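Local structure of predicted aminoglycoside phosphotransferase (Brachybacterium faecium, 5UXC) at residues R66-L71 with L214-A219; H74-V79 with V128-A133; P93-S98 with I210-D215. The protein probably transfers a phosphate from GTP to the 2'-hydroxyl of macrolide antibiotics, as expected of a macrolide phosphotransferase with a kinase-like fold. All blocks are in the same frame, centred on the assembly; numbering follows the deposited sequence.

Overall arrangement
Followed from the N terminus, the chain reaches helix 58-71, whose last turns form the first side of contact 1. The loop after it, 74-79, is tied in contact 2 to the end of helix 118-132. Before that helix, connection 93-98 begins contact 3, which strand 209-213 and the residues after it close, so contacts 2 and 3 cross. Contact 1 closes last, at 214-219, spans both others and shares L214 and D215 with contact 3. Helix 58-71 and connection 93-98 are thus both joined to the 209-219 strand and loop. A78 links contacts 2 and 3 through probable backbone hydrogen bonds to T211 and V213, while L131 on helix 118-132 packs on L71 and W216.

Contact 1 (R66-L71 with L214-A219); sequences RLLAML and LDWTTA. With MG (magnesium ion), chain B; GDP (guanosine-5'-diphosphate), chain C.
L71 and L68 lie over one face of the W216 indole, and these CH-pi contacts carry the interface. CD2 of L71 sits 3.6 Å from the centroid of the six-membered ring, 14° off the ring normal, so the methyl group stands above the ring, shifted slightly towards CZ3. CD2 of L68 is 4.0 Å from the centroid of the five-membered ring, and it leans 28° off the normal towards CD1. The two leucines, three residues apart and so just under one helical turn, thus divide the indole between them. L71 reaches it with CG anti to its backbone N (chi1 178°), its side chain meeting the indole at about a right angle.

Plain apolar packing completes the interface. CD1 of L67 approaches W216 CE3 at 4.1 Å, obliquely to the ring, and CG of L67 lies 4.1 Å from CB of A219. W216 and A219, the ends of a type I beta turn in which A219 N is bonded to W216 O, both point towards the helix.

No hydrogen bond joins the two segments. The indole NE1 is instead satisfied by V213 O, while OE2 of E64, a turn earlier on the helix, accepts from W216 N, and H195 meets the ring edge-to-face.

Metal coordination lies on the far side of the loop. D215 OD2 binds magnesium at 2.1 Å, together with GDP O1B, GDP O2A, two waters and H202 NE2. D215 CB points away from the helix, whereas that of the adjoining W216 points towards it, so consecutive residues serve the metal and the hydrophobic core. A metal-binding aspartate followed by an aromatic residue packed on this helix is consistent with the DFG-like segment and helix C of the protein kinase fold.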
loop_
_atom_site.group_PDB
_atom_site.type_symbol
_atom_site.label_atom_id
_atom_site.label_comp_id
_atom_site.label_asym_id
_atom_site.label_seq_id
_atom_site.Cartn_x
_atom_site.Cartn_y
_atom_site.Cartn_z
ATOM N N ARG A 66 3.444 15.695 1.222
ATOM C CA ARG A 66 4.808 16.058 1.586
ATOM C C ARG A 66 5.753 14.904 1.278
ATOM O O ARG A 66 6.874 15.096 0.793
ATOM C CB ARG A 66 4.874 16.418 3.074
ATOM C CG ARG A 66 4.065 17.718 3.414
ATOM C CD ARG A 66 4.402 18.175 4.866
ATOM N NE ARG A 66 3.684 17.407 5.871
ATOM C CZ ARG A 66 2.410 17.620 6.203
ATOM N NH1 ARG A 66 1.711 18.579 5.597
ATOM N NH2 ARG A 66 1.832 16.888 7.142
ATOM N N LEU A 67 5.328 13.704 1.632
ATOM C CA LEU A 67 6.110 12.500 1.336
ATOM C C LEU A 67 6.456 12.422 -0.162
ATOM O O LEU A 67 7.615 12.173 -0.543
ATOM C CB LEU A 67 5.330 11.262 1.814
ATOM C CG LEU A 67 6.044 9.888 1.863
ATOM C CD1 LEU A 67 5.926 9.223 0.509
ATOM C CD2 LEU A 67 7.528 9.944 2.297
ATOM N N LEU A 68 5.416 12.537 -0.995
ATOM C CA LEU A 68 5.623 12.367 -2.427
ATOM C C LEU A 68 6.564 13.415 -2.983
ATOM O O LEU A 68 7.342 13.136 -3.900
ATOM C CB LEU A 68 4.276 12.446 -3.149
ATOM C CG LEU A 68 3.423 11.153 -3.020
ATOM C CD1 LEU A 68 1.979 11.484 -3.480
ATOM C CD2 LEU A 68 4.052 10.002 -3.828
ATOM N N ALA A 69 6.497 14.641 -2.451
ATOM C CA ALA A 69 7.383 15.687 -2.959
ATOM C C ALA A 69 8.860 15.375 -2.669
ATOM O O ALA A 69 9.732 15.596 -3.527
ATOM C CB ALA A 69 6.958 17.054 -2.352
HETATM N N MSE A 70 9.157 14.820 -1.492
HETATM C CA MSE A 70 10.557 14.525 -1.166
HETATM C C MSE A 70 10.993 13.214 -1.809
HETATM O O MSE A 70 12.149 13.089 -2.151
HETATM C CB MSE A 70 10.819 14.462 0.342
HETATM C CG MSE A 70 10.111 13.453 1.119
HETATM SE SE MSE A 70 11.158 11.739 1.224
HETATM C CE MSE A 70 12.881 12.323 1.707
ATOM N N LEU A 71 10.040 12.300 -2.029
ATOM C CA LEU A 71 10.376 10.930 -2.448
ATOM C C LEU A 71 10.713 10.837 -3.934
ATOM O O LEU A 71 11.623 10.086 -4.331
ATOM C CB LEU A 71 9.192 10.003 -2.135
ATOM C CG LEU A 71 9.423 8.563 -2.576
ATOM C CD1 LEU A 71 10.642 8.007 -1.864
ATOM C CD2 LEU A 71 8.134 7.778 -2.252
ATOM N N LEU A 214 1.940 3.387 -6.981
ATOM C CA LEU A 214 0.778 4.197 -6.618
ATOM C C LEU A 214 0.526 4.143 -5.118
ATOM O O LEU A 214 0.984 3.227 -4.435
ATOM C CB LEU A 214 -0.501 3.669 -7.318
ATOM C CG LEU A 214 -0.370 3.433 -8.807
ATOM C CD1 LEU A 214 -1.638 2.744 -9.352
ATOM C CD2 LEU A 214 -0.079 4.781 -9.528
ATOM N N ASP A 215 -0.245 5.118 -4.625
ATOM C CA ASP A 215 -1.016 5.027 -3.363
ATOM C C ASP A 215 -0.121 4.949 -2.146
ATOM O O ASP A 215 0.047 3.879 -1.505
ATOM C CB ASP A 215 -1.997 3.821 -3.385
ATOM C CG ASP A 215 -3.038 3.858 -2.250
ATOM O OD1 ASP A 215 -3.200 4.939 -1.700
ATOM O OD2 ASP A 215 -3.812 2.898 -1.979
ATOM N N TRP A 216 0.393 6.117 -1.767
ATOM C CA TRP A 216 1.419 6.191 -0.729
ATOM C C TRP A 216 0.849 6.568 0.636
ATOM O O TRP A 216 1.597 6.995 1.509
ATOM C CB TRP A 216 2.502 7.180 -1.178
ATOM C CG TRP A 216 3.311 6.581 -2.302
ATOM C CD1 TRP A 216 2.997 6.588 -3.625
ATOM C CD2 TRP A 216 4.544 5.876 -2.174
ATOM N NE1 TRP A 216 3.979 5.913 -4.352
ATOM C CE2 TRP A 216 4.949 5.493 -3.480
ATOM C CE3 TRP A 216 5.341 5.511 -1.070
ATOM C CZ2 TRP A 216 6.119 4.732 -3.732
ATOM C CZ3 TRP A 216 6.545 4.774 -1.321
ATOM C CH2 TRP A 216 6.918 4.421 -2.645
ATOM N N THR A 217 -0.463 6.406 0.837
ATOM C CA THR A 217 -1.054 6.861 2.090
ATOM C C THR A 217 -0.509 6.109 3.291
ATOM O O THR A 217 -0.491 6.668 4.395
ATOM C CB THR A 217 -2.573 6.731 2.029
ATOM O OG1 THR A 217 -3.023 7.291 0.786
ATOM C CG2 THR A 217 -3.238 7.487 3.203
ATOM N N THR A 218 -0.079 4.853 3.108
ATOM C CA THR A 218 0.372 4.027 4.231
ATOM C C THR A 218 1.875 4.141 4.516
ATOM O O THR A 218 2.399 3.410 5.382
ATOM C CB THR A 218 -0.043 2.543 4.008
ATOM O OG1 THR A 218 0.514 2.059 2.783
ATOM C CG2 THR A 218 -1.522 2.421 3.890
ATOM N N ALA A 219 2.571 5.056 3.855
ATOM C CA ALA A 219 4.023 5.136 3.963
ATOM C C ALA A 219 4.403 5.492 5.386
ATOM O O ALA A 219 3.727 6.281 6.051
ATOM C CB ALA A 219 4.589 6.203 2.975
HETATM MG MG MG B . -4.902 1.739 -3.395
HETATM P PB GDP C . -7.329 4.139 -3.316
HETATM O O1B GDP C . -6.801 2.764 -2.990
HETATM O O2B GDP C . -7.287 5.097 -2.202
HETATM O O3B GDP C . -8.812 3.900 -3.824
HETATM O O3A GDP C . -6.462 4.773 -4.508
HETATM P PA GDP C . -5.322 4.238 -5.476
HETATM O O1A GDP C . -4.329 5.360 -5.496
HETATM O O2A GDP C . -4.817 2.869 -5.062
HETATM O "O5'" GDP C . -5.937 4.148 -6.931
HETATM C "C5'" GDP C . -6.996 3.204 -7.133
HETATM C "C4'" GDP C . -6.738 2.383 -8.361
HETATM O "O4'" GDP C . -6.771 3.248 -9.493
HETATM C "C3'" GDP C . -5.337 1.768 -8.391
HETATM O "O3'" GDP C . -5.197 0.502 -7.698
HETATM C "C2'" GDP C . -5.125 1.570 -9.866
HETATM O "O2'" GDP C . -5.927 0.470 -10.372
HETATM C "C1'" GDP C . -5.808 2.821 -10.443
HETATM N N9 GDP C . -4.851 3.956 -10.612
HETATM C C8 GDP C . -4.599 4.944 -9.737
HETATM N N7 GDP C . -3.680 5.810 -10.277
HETATM C C5 GDP C . -3.353 5.316 -11.495
HETATM C C6 GDP C . -2.466 5.671 -12.609
HETATM O O6 GDP C . -1.774 6.714 -12.558
HETATM N N1 GDP C . -2.463 4.887 -13.714
HETATM C C2 GDP C . -3.226 3.779 -13.835
HETATM N N2 GDP C . -3.159 3.058 -14.964
HETATM N N3 GDP C . -4.042 3.362 -12.856
HETATM C C4 GDP C . -4.124 4.079 -11.690
HETATM O O HOH W 1 -6.088 0.401 -4.637
HETATM O O HOH W 2 -5.410 0.760 -1.626
#

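Contact 2 (H74-V79 with V128-A133); sequences HLDVAV and VAQLHA. With ZIT (azithromycin), chain H.
The loop that follows helix 58-71 docks on the end of helix 118-132, much as the loop between helix C and strand 4 does on helix E in protein kinases, to which these two helices are probably equivalent; here the loop also lines an azithromycin pocket. Q130 is the main polar link. Its OE1 accepts D76 N at 2.8 Å in a nearly straight bond (N-H...O 173°), with the donor tilted 19° from the carbonyl plane. The same amide turns NE2 to D76 OD2 at 3.0 Å, but this bond is weak, bent to 126°. Beyond CG the glutamine chain is extended, which carries the amide from the helix out to the loop. One side chain thus addresses both the backbone and the carboxylate of D76.

Apolar contact lies beside this link: L75 CD2 rests 3.8 Å from Q130 CB and 3.7 Å from L131 N, against the helix backbone.

The L75-D76 peptide is shared: its N-H goes to Q130 OE1, while its carbonyl, L75 O, accepts a hydrogen bond from azithromycin O2A at 3.0 Å. A water also bridges the two backbones, donating to H74 O at 3.0 Å and to Q130 O at 2.6 Å.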
loop_
_atom_site.group_PDB
_atom_site.type_symbol
_atom_site.label_atom_id
_atom_site.label_comp_id
_atom_site.label_asym_id
_atom_site.label_seq_id
_atom_site.Cartn_x
_atom_site.Cartn_y
_atom_site.Cartn_z
ATOM N N HIS A 74 14.160 10.255 -5.710
ATOM C CA HIS A 74 14.972 9.153 -5.218
ATOM C C HIS A 74 14.678 7.831 -5.900
ATOM O O HIS A 74 15.390 6.852 -5.623
ATOM C CB HIS A 74 14.718 8.948 -3.738
ATOM C CG HIS A 74 15.199 10.070 -2.898
ATOM N ND1 HIS A 74 16.520 10.205 -2.540
ATOM C CD2 HIS A 74 14.540 11.101 -2.328
ATOM C CE1 HIS A 74 16.658 11.294 -1.798
ATOM N NE2 HIS A 74 15.467 11.852 -1.653
ATOM N N LEU A 75 13.620 7.749 -6.722
ATOM C CA LEU A 75 13.169 6.453 -7.245
ATOM C C LEU A 75 13.222 6.449 -8.768
ATOM O O LEU A 75 12.837 7.442 -9.392
ATOM C CB LEU A 75 11.736 6.135 -6.851
ATOM C CG LEU A 75 11.422 6.083 -5.351
ATOM C CD1 LEU A 75 9.954 5.719 -5.133
ATOM C CD2 LEU A 75 12.369 5.058 -4.673
ATOM N N ASP A 76 13.624 5.299 -9.357
ATOM C CA ASP A 76 13.586 5.105 -10.805
ATOM C C ASP A 76 12.277 4.445 -11.263
ATOM O O ASP A 76 12.257 3.645 -12.218
ATOM C CB ASP A 76 14.784 4.291 -11.262
ATOM C CG ASP A 76 16.048 5.073 -11.205
ATOM O OD1 ASP A 76 15.980 6.277 -11.477
ATOM O OD2 ASP A 76 17.094 4.475 -10.885
ATOM N N VAL A 77 11.200 4.722 -10.565
ATOM C CA VAL A 77 9.856 4.482 -11.054
ATOM C C VAL A 77 9.111 5.791 -10.817
ATOM O O VAL A 77 9.465 6.565 -9.927
ATOM C CB VAL A 77 9.157 3.336 -10.305
ATOM C CG1 VAL A 77 9.914 1.995 -10.535
ATOM C CG2 VAL A 77 9.079 3.659 -8.842
ATOM N N ALA A 78 8.033 6.014 -11.575
ATOM C CA ALA A 78 7.234 7.227 -11.379
ATOM C C ALA A 78 6.397 7.090 -10.117
ATOM O O ALA A 78 5.949 5.997 -9.773
ATOM C CB ALA A 78 6.290 7.468 -12.590
ATOM N N VAL A 79 6.112 8.213 -9.446
ATOM C CA VAL A 79 5.108 8.210 -8.377
ATOM C C VAL A 79 4.154 9.358 -8.648
ATOM O O VAL A 79 4.501 10.256 -9.424
ATOM C CB VAL A 79 5.746 8.320 -6.963
ATOM C CG1 VAL A 79 6.749 7.139 -6.720
ATOM C CG2 VAL A 79 6.525 9.681 -6.735
ATOM N N VAL A 128 12.256 -1.726 -4.407
ATOM C CA VAL A 128 12.165 -1.724 -2.954
ATOM C C VAL A 128 13.516 -1.373 -2.328
ATOM O O VAL A 128 13.561 -0.645 -1.328
ATOM C CB VAL A 128 11.612 -3.066 -2.451
ATOM C CG1 VAL A 128 11.613 -3.099 -0.923
ATOM C CG2 VAL A 128 10.118 -3.204 -2.940
ATOM N N ALA A 129 14.633 -1.808 -2.928
ATOM C CA ALA A 129 15.927 -1.355 -2.409
ATOM C C ALA A 129 16.080 0.175 -2.501
ATOM O O ALA A 129 16.625 0.825 -1.591
ATOM C CB ALA A 129 17.079 -2.028 -3.176
ATOM N N GLN A 130 15.662 0.751 -3.614
ATOM C CA GLN A 130 15.784 2.205 -3.765
ATOM C C GLN A 130 14.937 2.953 -2.743
ATOM O O GLN A 130 15.335 4.028 -2.244
ATOM C CB GLN A 130 15.314 2.638 -5.169
ATOM C CG GLN A 130 16.301 2.413 -6.246
ATOM C CD GLN A 130 15.906 3.267 -7.450
ATOM O OE1 GLN A 130 14.769 3.232 -7.845
ATOM N NE2 GLN A 130 16.829 4.096 -7.962
ATOM N N LEU A 131 13.744 2.440 -2.459
ATOM C CA LEU A 131 12.885 3.090 -1.479
ATOM C C LEU A 131 13.516 2.971 -0.099
ATOM O O LEU A 131 13.536 3.920 0.702
ATOM C CB LEU A 131 11.516 2.419 -1.484
ATOM C CG LEU A 131 10.537 2.893 -0.435
ATOM C CD1 LEU A 131 10.193 4.402 -0.706
ATOM C CD2 LEU A 131 9.174 2.080 -0.464
ATOM N N HIS A 132 13.960 1.762 0.222
ATOM C CA HIS A 132 14.553 1.465 1.497
ATOM C C HIS A 132 15.817 2.259 1.746
ATOM O O HIS A 132 16.286 2.285 2.887
ATOM C CB HIS A 132 14.796 -0.069 1.596
ATOM C CG HIS A 132 13.535 -0.819 1.894
ATOM N ND1 HIS A 132 12.260 -0.270 1.733
ATOM C CD2 HIS A 132 13.357 -2.092 2.332
ATOM C CE1 HIS A 132 11.362 -1.188 2.067
ATOM N NE2 HIS A 132 12.003 -2.306 2.439
ATOM N N ALA A 133 16.410 2.823 0.691
ATOM C CA ALA A 133 17.665 3.583 0.827
ATOM C C ALA A 133 17.433 5.049 1.164
ATOM O O ALA A 133 18.375 5.745 1.544
ATOM C CB ALA A 133 18.483 3.460 -0.483
HETATM C C1 ZIT H . 9.792 3.616 -18.508
HETATM C C2 ZIT H . 9.541 4.531 -17.263
HETATM C C3 ZIT H . 10.670 5.538 -17.194
HETATM C C4 ZIT H . 11.426 5.369 -15.842
HETATM C C5 ZIT H . 12.719 6.218 -15.851
HETATM C C6 ZIT H . 13.874 5.324 -16.266
HETATM C C7 ZIT H . 14.289 4.365 -15.129
HETATM C C8 ZIT H . 15.450 3.380 -15.517
HETATM C C9 ZIT H . 14.930 1.961 -15.898
HETATM N N10 ZIT H . 14.395 1.943 -17.349
HETATM C C11 ZIT H . 13.460 0.853 -17.575
HETATM C C12 ZIT H . 12.327 1.379 -18.463
HETATM C C13 ZIT H . 11.109 0.464 -18.620
HETATM C C14 ZIT H . 10.036 1.317 -19.270
HETATM C C15 ZIT H . 8.889 0.487 -19.805
HETATM C C16 ZIT H . 7.788 1.449 -20.358
HETATM C C17 ZIT H . 8.143 5.042 -17.346
HETATM C C18 ZIT H . 10.462 5.746 -14.746
HETATM C C19 ZIT H . 15.043 6.231 -16.618
HETATM C C20 ZIT H . 16.349 3.196 -14.382
HETATM C C21 ZIT H . 15.535 1.964 -18.280
HETATM C C22 ZIT H . 14.138 -0.390 -18.141
HETATM C C23 ZIT H . 10.629 -0.052 -17.256
HETATM O O1 ZIT H . 10.225 4.024 -19.586
HETATM O O6 ZIT H . 13.556 4.536 -17.417
HETATM O O12 ZIT H . 12.814 1.732 -19.738
HETATM O O13 ZIT H . 11.383 -0.664 -19.477
HETATM O O14 ZIT H . 9.475 2.180 -18.267
HETATM C C1A ZIT H . 12.690 8.114 -14.312
HETATM C C2A ZIT H . 12.707 8.466 -12.844
HETATM C C3A ZIT H . 12.370 9.920 -12.692
HETATM C C4A ZIT H . 13.322 10.743 -13.504
HETATM C C5A ZIT H . 13.325 10.335 -14.989
HETATM C C6A ZIT H . 14.364 11.026 -15.780
HETATM C C7A ZIT H . 13.753 10.204 -10.627
HETATM C C8A ZIT H . 11.869 11.584 -10.871
HETATM O O1A ZIT H . 12.995 6.759 -14.543
HETATM O O2A ZIT H . 11.688 7.711 -12.148
HETATM N N3A ZIT H . 12.422 10.246 -11.217
HETATM O O5A ZIT H . 13.680 8.911 -15.038
HETATM C C1B ZIT H . 10.162 7.323 -18.693
HETATM C C2B ZIT H . 9.275 8.516 -18.829
HETATM C C3B ZIT H . 9.934 9.794 -18.412
HETATM C C4B ZIT H . 11.272 9.948 -19.043
HETATM C C5B ZIT H . 12.149 8.768 -18.708
HETATM C C6B ZIT H . 13.490 8.929 -19.374
HETATM C C7B ZIT H . 9.016 11.014 -18.824
HETATM C C8B ZIT H . 8.975 9.661 -16.203
HETATM O O1B ZIT H . 10.223 6.902 -17.335
HETATM O O3B ZIT H . 10.141 9.783 -16.986
HETATM O O4B ZIT H . 11.908 11.122 -18.497
HETATM O O5B ZIT H . 11.555 7.513 -19.193
HETATM O O HOH W 3 17.002 5.695 -3.427
#

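Contact 3 (P93-S98 with I210-D215); sequences PLLPGS and ITAVLD. With MG (magnesium ion), chain B; GDP (guanosine-5'-diphosphate), chain C.
L95 provides the apolar part of the contact. Its CB lies 3.9 Å from A212 CB, and its CD1 meets L214 CD2 at 3.6 Å, the two leucine side chains running antiparallel alongside each other. L204, on the adjacent strand 203-206, touches all three residues.

A single hydrogen bond joins the segments: T211 OG1 donates to P96 O at 2.9 Å, from 36° out of the carbonyl plane. A classic beta bulge opposite L204 puts T211 and A212 on the same side of the strand, and both CB atoms point towards 93-98. The positive phi of G97 suits a glycine, and its lack of a side chain lets T211 OG1 come within 3.8 Å of G97 CA.

By its place after strand 90-93, connection 93-98 probably corresponds to the hinge between the lobes of a kinase, and it reads the guanine by its backbone. L95 N donates to GDP O6 at 2.8 Å (N-H...O 167°), and GDP N1 returns a weak bond to L95 O.

Leucine methyls sandwich the base: L94 CD1 is 3.4 Å from GDP N1 over one face, and L214 CD1 is 3.7 Å from GDP N9 over the other.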
loop_
_atom_site.group_PDB
_atom_site.type_symbol
_atom_site.label_atom_id
_atom_site.label_comp_id
_atom_site.label_asym_id
_atom_site.label_seq_id
_atom_site.Cartn_x
_atom_site.Cartn_y
_atom_site.Cartn_z
ATOM N N PRO A 93 -1.204 13.714 -13.146
ATOM C CA PRO A 93 -1.185 13.098 -14.479
ATOM C C PRO A 93 -1.159 11.582 -14.375
ATOM O O PRO A 93 -0.467 11.005 -13.529
ATOM C CB PRO A 93 0.105 13.623 -15.113
ATOM C CG PRO A 93 0.293 15.007 -14.403
ATOM C CD PRO A 93 -0.140 14.738 -12.979
ATOM N N LEU A 94 -1.941 10.967 -15.252
ATOM C CA LEU A 94 -2.027 9.502 -15.287
ATOM C C LEU A 94 -0.663 8.921 -15.551
ATOM O O LEU A 94 0.022 9.294 -16.518
ATOM C CB LEU A 94 -2.998 9.102 -16.427
ATOM C CG LEU A 94 -2.941 7.554 -16.631
ATOM C CD1 LEU A 94 -4.034 7.029 -15.781
ATOM C CD2 LEU A 94 -3.149 7.191 -18.100
ATOM N N LEU A 95 -0.262 7.904 -14.622
ATOM C CA LEU A 95 1.066 7.335 -14.730
ATOM C C LEU A 95 1.029 6.177 -15.732
ATOM O O LEU A 95 0.005 5.507 -15.869
ATOM C CB LEU A 95 1.526 6.805 -13.357
ATOM C CG LEU A 95 1.667 7.972 -12.367
ATOM C CD1 LEU A 95 1.805 7.461 -10.954
ATOM C CD2 LEU A 95 2.853 8.834 -12.756
ATOM N N PRO A 96 2.133 5.939 -16.421
ATOM C CA PRO A 96 2.139 4.938 -17.497
ATOM C C PRO A 96 2.251 3.520 -16.952
ATOM O O PRO A 96 2.820 3.286 -15.884
ATOM C CB PRO A 96 3.401 5.290 -18.288
ATOM C CG PRO A 96 4.349 5.754 -17.235
ATOM C CD PRO A 96 3.453 6.566 -16.251
ATOM N N GLY A 97 1.774 2.570 -17.774
ATOM C CA GLY A 97 1.784 1.144 -17.429
ATOM C C GLY A 97 0.407 0.660 -17.024
ATOM O O GLY A 97 -0.573 1.419 -16.944
ATOM N N SER A 98 0.333 -0.642 -16.775
ATOM C CA SER A 98 -0.915 -1.286 -16.423
ATOM C C SER A 98 -0.795 -1.844 -15.015
ATOM O O SER A 98 0.253 -2.382 -14.678
ATOM C CB SER A 98 -1.274 -2.470 -17.379
ATOM O OG SER A 98 -1.212 -2.093 -18.754
ATOM N N ILE A 210 8.315 -2.796 -13.509
ATOM C CA ILE A 210 7.535 -1.760 -12.812
ATOM C C ILE A 210 7.862 -0.378 -13.366
ATOM O O ILE A 210 9.033 0.036 -13.411
ATOM C CB ILE A 210 7.798 -1.812 -11.302
ATOM C CG1 ILE A 210 7.310 -3.183 -10.749
ATOM C CG2 ILE A 210 7.021 -0.684 -10.552
ATOM C CD1 ILE A 210 7.774 -3.414 -9.235
ATOM N N THR A 211 6.816 0.347 -13.766
ATOM C CA THR A 211 7.008 1.697 -14.286
ATOM C C THR A 211 6.610 2.756 -13.285
ATOM O O THR A 211 7.006 3.928 -13.444
ATOM C CB THR A 211 6.137 1.904 -15.528
ATOM O OG1 THR A 211 4.850 1.345 -15.250
ATOM C CG2 THR A 211 6.724 1.184 -16.760
ATOM N N ALA A 212 5.763 2.404 -12.325
ATOM C CA ALA A 212 5.217 3.397 -11.394
ATOM C C ALA A 212 4.694 2.668 -10.179
ATOM O O ALA A 212 4.253 1.528 -10.293
ATOM C CB ALA A 212 4.052 4.177 -12.022
ATOM N N VAL A 213 4.679 3.366 -9.042
ATOM C CA VAL A 213 4.140 2.847 -7.789
ATOM C C VAL A 213 3.143 3.857 -7.228
ATOM O O VAL A 213 3.466 5.051 -7.078
ATOM C CB VAL A 213 5.262 2.539 -6.778
ATOM C CG1 VAL A 213 4.649 1.951 -5.491
ATOM C CG2 VAL A 213 6.196 1.509 -7.422
ATOM N N LEU A 214 1.940 3.387 -6.981
ATOM C CA LEU A 214 0.778 4.197 -6.618
ATOM C C LEU A 214 0.526 4.143 -5.118
ATOM O O LEU A 214 0.984 3.227 -4.435
ATOM C CB LEU A 214 -0.501 3.669 -7.318
ATOM C CG LEU A 214 -0.370 3.433 -8.807
ATOM C CD1 LEU A 214 -1.638 2.744 -9.352
ATOM C CD2 LEU A 214 -0.079 4.781 -9.528
ATOM N N ASP A 215 -0.245 5.118 -4.625
ATOM C CA ASP A 215 -1.016 5.027 -3.363
ATOM C C ASP A 215 -0.121 4.949 -2.146
ATOM O O ASP A 215 0.047 3.879 -1.505
ATOM C CB ASP A 215 -1.997 3.821 -3.385
ATOM C CG ASP A 215 -3.038 3.858 -2.250
ATOM O OD1 ASP A 215 -3.200 4.939 -1.700
ATOM O OD2 ASP A 215 -3.812 2.898 -1.979
HETATM MG MG MG B . -4.902 1.739 -3.395
HETATM P PB GDP C . -7.329 4.139 -3.316
HETATM O O1B GDP C . -6.801 2.764 -2.990
HETATM O O2B GDP C . -7.287 5.097 -2.202
HETATM O O3B GDP C . -8.812 3.900 -3.824
HETATM O O3A GDP C . -6.462 4.773 -4.508
HETATM P PA GDP C . -5.322 4.238 -5.476
HETATM O O1A GDP C . -4.329 5.360 -5.496
HETATM O O2A GDP C . -4.817 2.869 -5.062
HETATM O "O5'" GDP C . -5.937 4.148 -6.931
HETATM C "C5'" GDP C . -6.996 3.204 -7.133
HETATM C "C4'" GDP C . -6.738 2.383 -8.361
HETATM O "O4'" GDP C . -6.771 3.248 -9.493
HETATM C "C3'" GDP C . -5.337 1.768 -8.391
HETATM O "O3'" GDP C . -5.197 0.502 -7.698
HETATM C "C2'" GDP C . -5.125 1.570 -9.866
HETATM O "O2'" GDP C . -5.927 0.470 -10.372
HETATM C "C1'" GDP C . -5.808 2.821 -10.443
HETATM N N9 GDP C . -4.851 3.956 -10.612
HETATM C C8 GDP C . -4.599 4.944 -9.737
HETATM N N7 GDP C . -3.680 5.810 -10.277
HETATM C C5 GDP C . -3.353 5.316 -11.495
HETATM C C6 GDP C . -2.466 5.671 -12.609
HETATM O O6 GDP C . -1.774 6.714 -12.558
HETATM N N1 GDP C . -2.463 4.887 -13.714
HETATM C C2 GDP C . -3.226 3.779 -13.835
HETATM N N2 GDP C . -3.159 3.058 -14.964
HETATM N N3 GDP C . -4.042 3.362 -12.856
HETATM C C4 GDP C . -4.124 4.079 -11.690
HETATM O O HOH W 1 -6.088 0.401 -4.637
HETATM O O HOH W 2 -5.410 0.760 -1.626
#